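Local atomic coordinates of telomerase reverse transcriptase (PDB entry 6ZD1), a protein that probably extends chromosome ends by copying a template within the telomerase RNA, acting as the reverse transcriptase subunit of the ribonucleoprotein. Residues L281-R285 / F466-G470. Sequence-based numbering, arbitrary orientation.
Sequences LSPVR and FSLSG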
ATOM      1  N   LEU A 281      -0.542  19.692   7.421  1.00 74.91           N
ATOM      2  CA  LEU A 281      -0.414  18.301   7.852  1.00 72.37           C
ATOM      3  C   LEU A 281       0.996  17.776   7.629  1.00 77.15           C
ATOM      4  O   LEU A 281       1.566  17.110   8.502  1.00 70.75           O
ATOM      5  CB  LEU A 281      -1.426  17.418   7.118  1.00 72.41           C
ATOM      6  CG  LEU A 281      -2.850  17.382   7.669  1.00 82.94           C
ATOM      7  CD1 LEU A 281      -3.679  16.345   6.924  1.00 87.77           C
ATOM      8  CD2 LEU A 281      -2.844  17.102   9.163  1.00 69.76           C
ATOM      9  N   SER A 282       1.565  18.029   6.451  1.00 82.65           N
ATOM     10  CA  SER A 282       2.922  17.560   6.180  1.00 72.78           C
ATOM     11  C   SER A 282       3.937  18.114   7.172  1.00 74.00           C
ATOM     12  O   SER A 282       4.756  17.326   7.681  1.00 71.64           O
ATOM     13  CB  SER A 282       3.304  17.890   4.733  1.00 73.56           C
ATOM     14  OG  SER A 282       4.606  17.418   4.432  1.00 73.28           O
ATOM     15  N   PRO A 283       3.947  19.413   7.508  1.00 79.71           N
ATOM     16  CA  PRO A 283       4.891  19.871   8.542  1.00 77.06           C
ATOM     17  C   PRO A 283       4.677  19.209   9.890  1.00 74.53           C
ATOM     18  O   PRO A 283       5.656  18.846  10.554  1.00 74.37           O
ATOM     19  CB  PRO A 283       4.633  21.383   8.602  1.00 79.65           C
ATOM     20  CG  PRO A 283       4.126  21.721   7.253  1.00 81.20           C
ATOM     21  CD  PRO A 283       3.265  20.554   6.867  1.00 79.02           C
ATOM     22  N   VAL A 284       3.423  19.031  10.309  1.00 73.17           N
ATOM     23  CA  VAL A 284       3.154  18.407  11.603  1.00 70.50           C
ATOM     24  C   VAL A 284       3.751  17.006  11.643  1.00 67.82           C
ATOM     25  O   VAL A 284       4.411  16.619  12.614  1.00 66.72           O
ATOM     26  CB  VAL A 284       1.643  18.390  11.895  1.00 69.15           C
ATOM     27  CG1 VAL A 284       1.327  17.424  13.030  1.00 66.24           C
ATOM     28  CG2 VAL A 284       1.160  19.784  12.246  1.00 70.01           C
ATOM     29  N   ARG A 285       3.556  16.235  10.570  1.00 67.11           N
ATOM     30  CA  ARG A 285       4.118  14.890  10.532  1.00 64.18           C
ATOM     31  C   ARG A 285       5.642  14.929  10.489  1.00 64.81           C
ATOM     32  O   ARG A 285       6.307  14.094  11.116  1.00 62.50           O
ATOM     33  CB  ARG A 285       3.560  14.116   9.338  1.00 62.62           C
ATOM     34  CG  ARG A 285       4.055  12.685   9.259  1.00 76.62           C
ATOM     35  CD  ARG A 285       3.156  11.818   8.398  1.00 73.66           C
ATOM     36  NE  ARG A 285       3.076  12.284   7.018  1.00 87.36           N
ATOM     37  CZ  ARG A 285       2.475  11.608   6.043  1.00102.12           C
ATOM     38  NH1 ARG A 285       1.910  10.435   6.303  1.00 93.35           N
ATOM     39  NH2 ARG A 285       2.441  12.095   4.809  1.00 99.99           N
ATOM     40  N   PHE A 466      -5.974   7.981   8.666  1.00 63.68           N
ATOM     41  CA  PHE A 466      -5.681   9.404   8.701  1.00 61.72           C
ATOM     42  C   PHE A 466      -4.175   9.646   8.659  1.00 60.54           C
ATOM     43  O   PHE A 466      -3.360   8.747   8.893  1.00 64.01           O
ATOM     44  CB  PHE A 466      -6.287  10.052   9.944  1.00 68.68           C
ATOM     45  CG  PHE A 466      -7.746  10.367   9.808  1.00 67.91           C
ATOM     46  CD1 PHE A 466      -8.157  11.580   9.285  1.00 76.18           C
ATOM     47  CD2 PHE A 466      -8.704   9.447  10.189  1.00 67.72           C
ATOM     48  CE1 PHE A 466      -9.499  11.873   9.150  1.00 83.05           C
ATOM     49  CE2 PHE A 466     -10.049   9.734  10.059  1.00 65.66           C
ATOM     50  CZ  PHE A 466     -10.447  10.948   9.539  1.00 67.75           C
ATOM     51  N   SER A 467      -3.815  10.903   8.394  1.00 61.91           N
ATOM     52  CA  SER A 467      -2.427  11.245   8.092  1.00 61.47           C
ATOM     53  C   SER A 467      -1.488  10.880   9.236  1.00 59.31           C
ATOM     54  O   SER A 467      -0.387  10.366   9.007  1.00 65.60           O
ATOM     55  CB  SER A 467      -2.323  12.736   7.773  1.00 67.63           C
ATOM     56  OG  SER A 467      -3.274  13.113   6.792  1.00 91.45           O
ATOM     57  N   LEU A 468      -1.896  11.152  10.472  1.00 58.54           N
ATOM     58  CA  LEU A 468      -1.013  11.029  11.622  1.00 56.10           C
ATOM     59  C   LEU A 468      -1.256   9.771  12.448  1.00 54.27           C
ATOM     60  O   LEU A 468      -0.572   9.577  13.456  1.00 54.99           O
ATOM     61  CB  LEU A 468      -1.165  12.259  12.523  1.00 57.46           C
ATOM     62  CG  LEU A 468      -1.136  13.628  11.844  1.00 60.07           C
ATOM     63  CD1 LEU A 468      -1.345  14.735  12.863  1.00 62.64           C
ATOM     64  CD2 LEU A 468       0.170  13.830  11.086  1.00 60.61           C
ATOM     65  N   SER A 469      -2.188   8.904  12.039  1.00 53.47           N
ATOM     66  CA  SER A 469      -2.556   7.763  12.876  1.00 53.95           C
ATOM     67  C   SER A 469      -1.365   6.843  13.117  1.00 60.40           C
ATOM     68  O   SER A 469      -1.127   6.399  14.247  1.00 54.45           O
ATOM     69  CB  SER A 469      -3.711   6.993  12.237  1.00 54.15           C
ATOM     70  OG  SER A 469      -4.851   7.822  12.099  1.00 68.73           O
ATOM     71  N   GLY A 470      -0.599   6.548  12.065  1.00 56.95           N
ATOM     72  CA  GLY A 470       0.543   5.666  12.233  1.00 49.28           C
ATOM     73  C   GLY A 470       1.604   6.255  13.140  1.00 49.60           C
ATOM     74  O   GLY A 470       2.118   5.575  14.033  1.00 56.32           O
TER
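The turn that carries Ser467 and Leu468, probably motif B' of the reverse transcriptase domain, leads into helix 469-484 and packs against the flank of the long helix 263-298, joined to it chiefly by side-chain packing, with no hydrogen bond between the segments. Val284 and Arg285, three and four residues after Leu281, join it on one side of the helix, facing Ser467 and Leu468. Leu468 meets the helix through both branches of its forked end. Its CD1 meets Val284 CG1 at 3.8 Å, the two side chains crossing at about a right angle, while its CD2 lies 3.8 Å from Arg285 CB. One turn back, Leu281 CD1 comes to 3.3 Å from Ser467 OG, a close methyl-to-hydroxyl contact. Arg285 extends from the helix with CG anti to its backbone nitrogen (chi1 -178°), then bends at chi3 (61°), which brings NH1 to 3.5 Å from Ser467 O, which lies oblique to the guanidinium plane, a polar approach rather than a bond. Beyond the pair, helix 428-440 packs on Leu281 and Val284, with Val434 against the first and Ile431 and Cys435 against the second. Strand 423-427 adds Ile426 beside Val284, and Phe604 from a loop touches Arg285.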